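Local coordinates for NADPH-dependent nitro/flavin reductase (PDB 3N2S), which reduces flavin mononucleotide with NADPH as reductant, and also acts on nitroaromatic compounds, quinones and azo dyes, at residues G74-F79 and C133-I138; N140-V145 and V155-G160. All coordinates share one frame; numbering follows the deposited sequence.

Both contacts are buried, and both reach the antiparallel sheet of the nitroreductase fold. Contact 1 is the more central. It joins strand 75-82 to the end of strand 131-135 and the turn after it, across strand 155-164, which runs between them in the sheet. Contact 2 sets the start of helix 142-149 against that same strand 155-164. The two meet where Ile135 N and Gly160 O, and Phe79 O and Leu158 N, probably form hydrogen bonds. Val145 CG2 also packs on Ile138 O. Contact 1 is apolar on its strand side and polar where it holds FMN. Contact 2 is apolar between its side chains, and leaves the buried Pro157 O without a hydrogen-bonding partner.

Contact 1 of 2, residues G74-F79 and C133-I138; sequences GHFFVF and CYIGGI. With FMN (flavin mononucleotide), chain E.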
loop_
_atom_site.group_PDB
_atom_site.type_symbol
_atom_site.label_atom_id
_atom_site.label_comp_id
_atom_site.label_asym_id
_atom_site.label_seq_id
_atom_site.Cartn_x
_atom_site.Cartn_y
_atom_site.Cartn_z
ATOM N N GLY A 74 2.509 -22.334 2.092
ATOM C CA GLY A 74 2.700 -22.503 3.534
ATOM C C GLY A 74 1.558 -21.930 4.353
ATOM O O GLY A 74 1.317 -22.376 5.483
ATOM N N HIS A 75 0.880 -20.890 3.799
ATOM C CA HIS A 75 -0.289 -20.202 4.373
ATOM C C HIS A 75 -0.805 -19.208 3.352
ATOM O O HIS A 75 0.001 -18.658 2.588
ATOM C CB HIS A 75 0.072 -19.457 5.679
ATOM C CG HIS A 75 -1.102 -19.232 6.599
ATOM N ND1 HIS A 75 -1.893 -20.281 7.031
ATOM C CD2 HIS A 75 -1.550 -18.095 7.177
ATOM C CE1 HIS A 75 -2.804 -19.753 7.828
ATOM N NE2 HIS A 75 -2.630 -18.445 7.960
ATOM N N PHE A 76 -2.125 -18.961 3.343
ATOM C CA PHE A 76 -2.708 -17.964 2.450
ATOM C C PHE A 76 -3.355 -16.853 3.275
ATOM O O PHE A 76 -4.290 -17.117 4.035
ATOM C CB PHE A 76 -3.695 -18.583 1.446
ATOM C CG PHE A 76 -4.167 -17.628 0.372
ATOM C CD1 PHE A 76 -3.270 -17.094 -0.553
ATOM C CD2 PHE A 76 -5.513 -17.267 0.273
ATOM C CE1 PHE A 76 -3.715 -16.198 -1.535
ATOM C CE2 PHE A 76 -5.949 -16.389 -0.712
ATOM C CZ PHE A 76 -5.052 -15.873 -1.615
ATOM N N PHE A 77 -2.826 -15.634 3.158
ATOM C CA PHE A 77 -3.335 -14.470 3.880
ATOM C C PHE A 77 -4.219 -13.631 2.968
ATOM O O PHE A 77 -3.871 -13.418 1.813
ATOM C CB PHE A 77 -2.180 -13.596 4.404
ATOM C CG PHE A 77 -1.229 -14.258 5.380
ATOM C CD1 PHE A 77 -1.419 -14.134 6.755
ATOM C CD2 PHE A 77 -0.095 -14.932 4.927
ATOM C CE1 PHE A 77 -0.501 -14.686 7.659
ATOM C CE2 PHE A 77 0.802 -15.520 5.834
ATOM C CZ PHE A 77 0.596 -15.382 7.193
ATOM N N VAL A 78 -5.348 -13.127 3.490
ATOM C CA VAL A 78 -6.196 -12.222 2.707
ATOM C C VAL A 78 -6.188 -10.871 3.411
ATOM O O VAL A 78 -6.614 -10.777 4.572
ATOM C CB VAL A 78 -7.634 -12.735 2.388
ATOM C CG1 VAL A 78 -8.430 -11.677 1.606
ATOM C CG2 VAL A 78 -7.582 -14.050 1.610
ATOM N N PHE A 79 -5.700 -9.828 2.708
ATOM C CA PHE A 79 -5.653 -8.476 3.259
ATOM C C PHE A 79 -6.930 -7.762 2.930
ATOM O O PHE A 79 -7.326 -7.721 1.761
ATOM C CB PHE A 79 -4.417 -7.684 2.756
ATOM C CG PHE A 79 -3.170 -8.095 3.497
ATOM C CD1 PHE A 79 -2.683 -7.328 4.550
ATOM C CD2 PHE A 79 -2.513 -9.285 3.182
ATOM C CE1 PHE A 79 -1.554 -7.735 5.270
ATOM C CE2 PHE A 79 -1.370 -9.680 3.885
ATOM C CZ PHE A 79 -0.903 -8.903 4.931
ATOM N N CYS A 133 3.734 -14.279 -3.124
ATOM C CA CYS A 133 3.048 -13.853 -4.334
ATOM C C CYS A 133 1.739 -13.203 -3.939
ATOM O O CYS A 133 0.919 -13.823 -3.254
ATOM C CB CYS A 133 2.842 -14.970 -5.361
ATOM S SG CYS A 133 2.348 -14.357 -6.999
ATOM N N TYR A 134 1.573 -11.926 -4.329
ATOM C CA TYR A 134 0.315 -11.200 -4.101
ATOM C C TYR A 134 -0.716 -11.778 -5.050
ATOM O O TYR A 134 -0.358 -12.202 -6.144
ATOM C CB TYR A 134 0.485 -9.721 -4.424
ATOM C CG TYR A 134 1.132 -8.911 -3.332
ATOM C CD1 TYR A 134 0.367 -8.126 -2.475
ATOM C CD2 TYR A 134 2.518 -8.901 -3.170
ATOM C CE1 TYR A 134 0.957 -7.369 -1.469
ATOM C CE2 TYR A 134 3.122 -8.130 -2.183
ATOM C CZ TYR A 134 2.335 -7.376 -1.325
ATOM O OH TYR A 134 2.917 -6.597 -0.377
ATOM N N ILE A 135 -1.997 -11.830 -4.629
ATOM C CA ILE A 135 -3.091 -12.403 -5.426
ATOM C C ILE A 135 -4.264 -11.416 -5.504
ATOM O O ILE A 135 -5.178 -11.456 -4.682
ATOM C CB ILE A 135 -3.556 -13.804 -4.911
ATOM C CG1 ILE A 135 -2.342 -14.807 -4.684
ATOM C CG2 ILE A 135 -4.689 -14.401 -5.835
ATOM C CD1 ILE A 135 -1.578 -15.285 -5.982
ATOM N N GLY A 136 -4.202 -10.550 -6.496
ATOM C CA GLY A 136 -5.255 -9.576 -6.782
ATOM C C GLY A 136 -6.416 -10.228 -7.513
ATOM O O GLY A 136 -7.491 -9.641 -7.602
ATOM N N GLY A 137 -6.185 -11.436 -8.039
ATOM C CA GLY A 137 -7.167 -12.244 -8.751
ATOM C C GLY A 137 -8.457 -12.469 -7.987
ATOM O O GLY A 137 -9.514 -12.629 -8.603
ATOM N N ILE A 138 -8.405 -12.438 -6.638
ATOM C CA ILE A 138 -9.613 -12.557 -5.792
ATOM C C ILE A 138 -10.639 -11.428 -6.107
ATOM O O ILE A 138 -11.841 -11.612 -5.888
ATOM C CB ILE A 138 -9.314 -12.654 -4.265
ATOM C CG1 ILE A 138 -8.682 -11.356 -3.710
ATOM C CG2 ILE A 138 -8.490 -13.906 -3.930
ATOM C CD1 ILE A 138 -8.764 -11.212 -2.190
HETATM N N1 FMN E . 0.616 -12.546 -9.563
HETATM C C2 FMN E . -0.155 -13.630 -9.842
HETATM O O2 FMN E . 0.353 -14.670 -10.302
HETATM N N3 FMN E . -1.497 -13.602 -9.626
HETATM C C4 FMN E . -2.224 -12.563 -9.098
HETATM O O4 FMN E . -3.447 -12.604 -8.914
HETATM C C4A FMN E . -1.430 -11.363 -8.750
HETATM N N5 FMN E . -2.009 -10.335 -8.181
HETATM C C5A FMN E . -1.174 -9.289 -7.731
HETATM C C6 FMN E . -1.787 -8.231 -7.009
HETATM C C7 FMN E . -1.020 -7.224 -6.443
HETATM C C7M FMN E . -1.701 -6.167 -5.586
HETATM C C8 FMN E . 0.408 -7.181 -6.689
HETATM C C8M FMN E . 1.260 -6.081 -6.159
HETATM C C9 FMN E . 1.038 -8.221 -7.435
HETATM C C9A FMN E . 0.272 -9.275 -7.984
HETATM N N10 FMN E . 0.839 -10.393 -8.650
HETATM C C10 FMN E . 0.084 -11.463 -9.017
HETATM C "C1'" FMN E . 2.299 -10.427 -8.887
HETATM C "C2'" FMN E . 2.651 -9.491 -10.051
HETATM O "O2'" FMN E . 2.282 -10.132 -11.200
HETATM C "C3'" FMN E . 4.167 -9.319 -10.040
HETATM O "O3'" FMN E . 4.508 -8.648 -8.789
HETATM C "C4'" FMN E . 4.700 -8.524 -11.313
HETATM O "O4'" FMN E . 4.634 -9.427 -12.435
HETATM C "C5'" FMN E . 6.205 -8.190 -11.116
HETATM O "O5'" FMN E . 6.902 -9.459 -10.947
HETATM P P FMN E . 7.875 -9.734 -9.686
HETATM O O1P FMN E . 9.006 -8.737 -9.699
HETATM O O2P FMN E . 8.208 -11.185 -9.952
HETATM O O3P FMN E . 6.932 -9.660 -8.472
#
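Gly136 N donates a hydrogen bond to FMN N5, 2.8 Å long and nearly straight at 172°. The next amide, Gly137 N, donates to FMN O4 over 3.1 Å and is more bent, at 148°. Two successive backbone N-H groups thus hold the N5 and O4 edge of the flavin. Both residues are glycines, and the flavin lies close to where a side chain would begin, at C6 for Gly136 and at O4 for Gly137. Tyr134 brings its backbone O to 2.9 Å from FMN C4A, and its CB packs 3.4 Å from FMN C8. The FMN methyl C8M lies over one face of the Tyr134 ring.

Ile135 links the flavin to strand 75-82. Its CD1 lies 4.0 Å from FMN N3, while its CG1 is 3.7 Å from CE1 of Phe76. Phe76 has CG anti to the backbone N (chi1 -171°), which carries the ring across to Ile135. CG1 meets that ring at its edge, in plane, and the two side chains are roughly perpendicular. With an alanine at Ile135, the CE1 edge of Phe76 would probably lose its partner and a gap would open beside the pyrimidine part of the flavin. Further along, Val78 CG1 and Ile138 CD1 meet tip to tip at 3.8 Å.

Phe76 also packs on Ala162 of strand 155-164, and Ile135 on Gln67 and Tyr69, which bond FMN themselves. His75 NE2 is hydrogen-bonded to Tyr182 OH of the second subunit. N5 is the flavin atom that takes up and gives up hydride in such enzymes. A backbone N-H directed at it is consistent with placing the ring and perhaps polarising N5 for hydride transfer, with Ile135 against the ring and Phe76 behind Ile135.

Contact 2 of 2, residues N140-V145 and V155-G160; sequences NELDKV and VLPLFG
Val145 carries CG1 anti to its own backbone N (chi1 170°), which lays that methyl against Pro157. Leu156 likewise has CG anti to the backbone N (chi1 -171°), and the turn at its second torsion (72°) helps bring CD1 to Leu142. Leu142 sets CD1 anti to CA, and both its methyls reach strand 155-164. Its CD1 touches Leu156 CD1 at 3.8 Å, and one side chain lies athwart the other. Its CD2 packs 3.9 Å from Pro157 CB. Leu142 and Val145 each run alongside Pro157, pointing the opposite way to it. Val145 CG1 is 3.9 Å from Pro157 CB, the same ring atom that CD2 of Leu142 meets.

The carbonyl of Pro157 faces the leucine. Pro157 O is 3.4 Å from Leu142 CD2 and 3.5 Å from Leu142 CD1. This oxygen is buried with no hydrogen-bonding partner in the model; its neighbours here are the two methyls of Leu142. The strand is irregular just beyond: Leu158 and Phe159 both face Phe79 in a classic beta bulge.

Glu141 is the N-cap residue of the helix. Its O accepts Val145 N at 3.0 Å in the first helical turn. That turn presents Leu142 and Val145 together to the strand.

Around this packing, Leu142 also meets Leu237 and Tyr240 of helix 237-243, and Val145 meets Leu60 and Leu63 of helix 54-63. Pro157 touches Val78 on the neighbouring strand 75-82, and Leu156 reaches Met108 of the second subunit. The start of helix 142-149 thus meets the sheet, helix 54-63 and helix 237-243, and strand 155-164 also reaches the second subunit.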
loop_
_atom_site.group_PDB
_atom_site.type_symbol
_atom_site.label_atom_id
_atom_site.label_comp_id
_atom_site.label_asym_id
_atom_site.label_seq_id
_atom_site.Cartn_x
_atom_site.Cartn_y
_atom_site.Cartn_z
ATOM N N ASN A 140 -11.771 -10.659 -8.914
ATOM C CA ASN A 140 -12.612 -11.080 -10.042
ATOM C C ASN A 140 -14.039 -11.309 -9.547
ATOM O O ASN A 140 -14.989 -11.039 -10.281
ATOM C CB ASN A 140 -12.087 -12.389 -10.681
ATOM C CG ASN A 140 -10.808 -12.270 -11.461
ATOM O OD1 ASN A 140 -10.501 -11.230 -12.040
ATOM N ND2 ASN A 140 -10.058 -13.363 -11.540
ATOM N N GLU A 141 -14.195 -11.823 -8.310
ATOM C CA GLU A 141 -15.494 -12.198 -7.752
ATOM C C GLU A 141 -15.575 -11.854 -6.271
ATOM O O GLU A 141 -15.752 -12.744 -5.453
ATOM C CB GLU A 141 -15.725 -13.710 -7.961
ATOM C CG GLU A 141 -15.632 -14.172 -9.407
ATOM C CD GLU A 141 -16.624 -15.230 -9.841
ATOM O OE1 GLU A 141 -16.202 -16.186 -10.530
ATOM O OE2 GLU A 141 -17.825 -15.093 -9.514
ATOM N N LEU A 142 -15.420 -10.567 -5.913
ATOM C CA LEU A 142 -15.438 -10.175 -4.502
ATOM C C LEU A 142 -16.696 -10.572 -3.722
ATOM O O LEU A 142 -16.567 -10.871 -2.546
ATOM C CB LEU A 142 -15.119 -8.695 -4.301
ATOM C CG LEU A 142 -13.661 -8.256 -4.292
ATOM C CD1 LEU A 142 -13.574 -6.806 -3.866
ATOM C CD2 LEU A 142 -12.766 -9.160 -3.359
ATOM N N ASP A 143 -17.891 -10.626 -4.371
ATOM C CA ASP A 143 -19.140 -11.025 -3.705
ATOM C C ASP A 143 -19.009 -12.458 -3.212
ATOM O O ASP A 143 -19.365 -12.745 -2.080
ATOM C CB ASP A 143 -20.360 -10.860 -4.630
ATOM C CG ASP A 143 -21.690 -10.692 -3.884
ATOM O OD1 ASP A 143 -22.093 -11.633 -3.160
ATOM O OD2 ASP A 143 -22.346 -9.640 -4.060
ATOM N N LYS A 144 -18.405 -13.343 -4.022
ATOM C CA LYS A 144 -18.192 -14.731 -3.620
ATOM C C LYS A 144 -17.062 -14.853 -2.603
ATOM O O LYS A 144 -17.161 -15.675 -1.699
ATOM C CB LYS A 144 -17.988 -15.642 -4.841
ATOM C CG LYS A 144 -19.257 -15.736 -5.689
ATOM C CD LYS A 144 -19.145 -16.721 -6.842
ATOM C CE LYS A 144 -20.327 -16.648 -7.790
ATOM N NZ LYS A 144 -21.627 -16.904 -7.111
ATOM N N VAL A 145 -16.006 -14.029 -2.721
ATOM C CA VAL A 145 -14.880 -14.001 -1.769
ATOM C C VAL A 145 -15.388 -13.582 -0.367
ATOM O O VAL A 145 -15.064 -14.251 0.624
ATOM C CB VAL A 145 -13.708 -13.118 -2.286
ATOM C CG1 VAL A 145 -12.659 -12.897 -1.205
ATOM C CG2 VAL A 145 -13.066 -13.742 -3.533
ATOM N N VAL A 155 -15.966 -4.051 5.303
ATOM C CA VAL A 155 -14.776 -4.900 5.158
ATOM C C VAL A 155 -14.670 -5.242 3.666
ATOM O O VAL A 155 -15.633 -5.741 3.075
ATOM C CB VAL A 155 -14.741 -6.153 6.083
ATOM C CG1 VAL A 155 -13.513 -7.018 5.795
ATOM C CG2 VAL A 155 -14.751 -5.758 7.551
ATOM N N LEU A 156 -13.525 -4.901 3.047
ATOM C CA LEU A 156 -13.328 -5.165 1.632
ATOM C C LEU A 156 -12.058 -5.990 1.392
ATOM O O LEU A 156 -10.956 -5.445 1.526
ATOM C CB LEU A 156 -13.263 -3.833 0.831
ATOM C CG LEU A 156 -13.279 -3.956 -0.712
ATOM C CD1 LEU A 156 -14.686 -4.379 -1.227
ATOM C CD2 LEU A 156 -12.907 -2.637 -1.363
ATOM N N PRO A 157 -12.172 -7.270 0.963
ATOM C CA PRO A 157 -10.946 -8.028 0.611
ATOM C C PRO A 157 -10.281 -7.338 -0.598
ATOM O O PRO A 157 -10.965 -6.900 -1.511
ATOM C CB PRO A 157 -11.475 -9.428 0.265
ATOM C CG PRO A 157 -12.883 -9.491 0.897
ATOM C CD PRO A 157 -13.390 -8.078 0.723
ATOM N N LEU A 158 -8.962 -7.132 -0.531
ATOM C CA LEU A 158 -8.224 -6.405 -1.568
ATOM C C LEU A 158 -7.372 -7.344 -2.400
ATOM O O LEU A 158 -7.332 -7.223 -3.624
ATOM C CB LEU A 158 -7.311 -5.329 -0.917
ATOM C CG LEU A 158 -7.975 -4.370 0.084
ATOM C CD1 LEU A 158 -6.950 -3.411 0.664
ATOM C CD2 LEU A 158 -9.107 -3.570 -0.595
ATOM N N PHE A 159 -6.633 -8.231 -1.724
ATOM C CA PHE A 159 -5.738 -9.201 -2.381
ATOM C C PHE A 159 -5.339 -10.244 -1.363
ATOM O O PHE A 159 -5.382 -9.984 -0.157
ATOM C CB PHE A 159 -4.455 -8.524 -2.936
ATOM C CG PHE A 159 -3.776 -7.603 -1.938
ATOM C CD1 PHE A 159 -2.894 -8.108 -0.990
ATOM C CD2 PHE A 159 -4.033 -6.229 -1.942
ATOM C CE1 PHE A 159 -2.315 -7.269 -0.049
ATOM C CE2 PHE A 159 -3.440 -5.386 -0.996
ATOM C CZ PHE A 159 -2.590 -5.910 -0.055
ATOM N N GLY A 160 -4.941 -11.400 -1.869
ATOM C CA GLY A 160 -4.360 -12.443 -1.050
ATOM C C GLY A 160 -2.847 -12.303 -1.098
ATOM O O GLY A 160 -2.289 -11.539 -1.918
#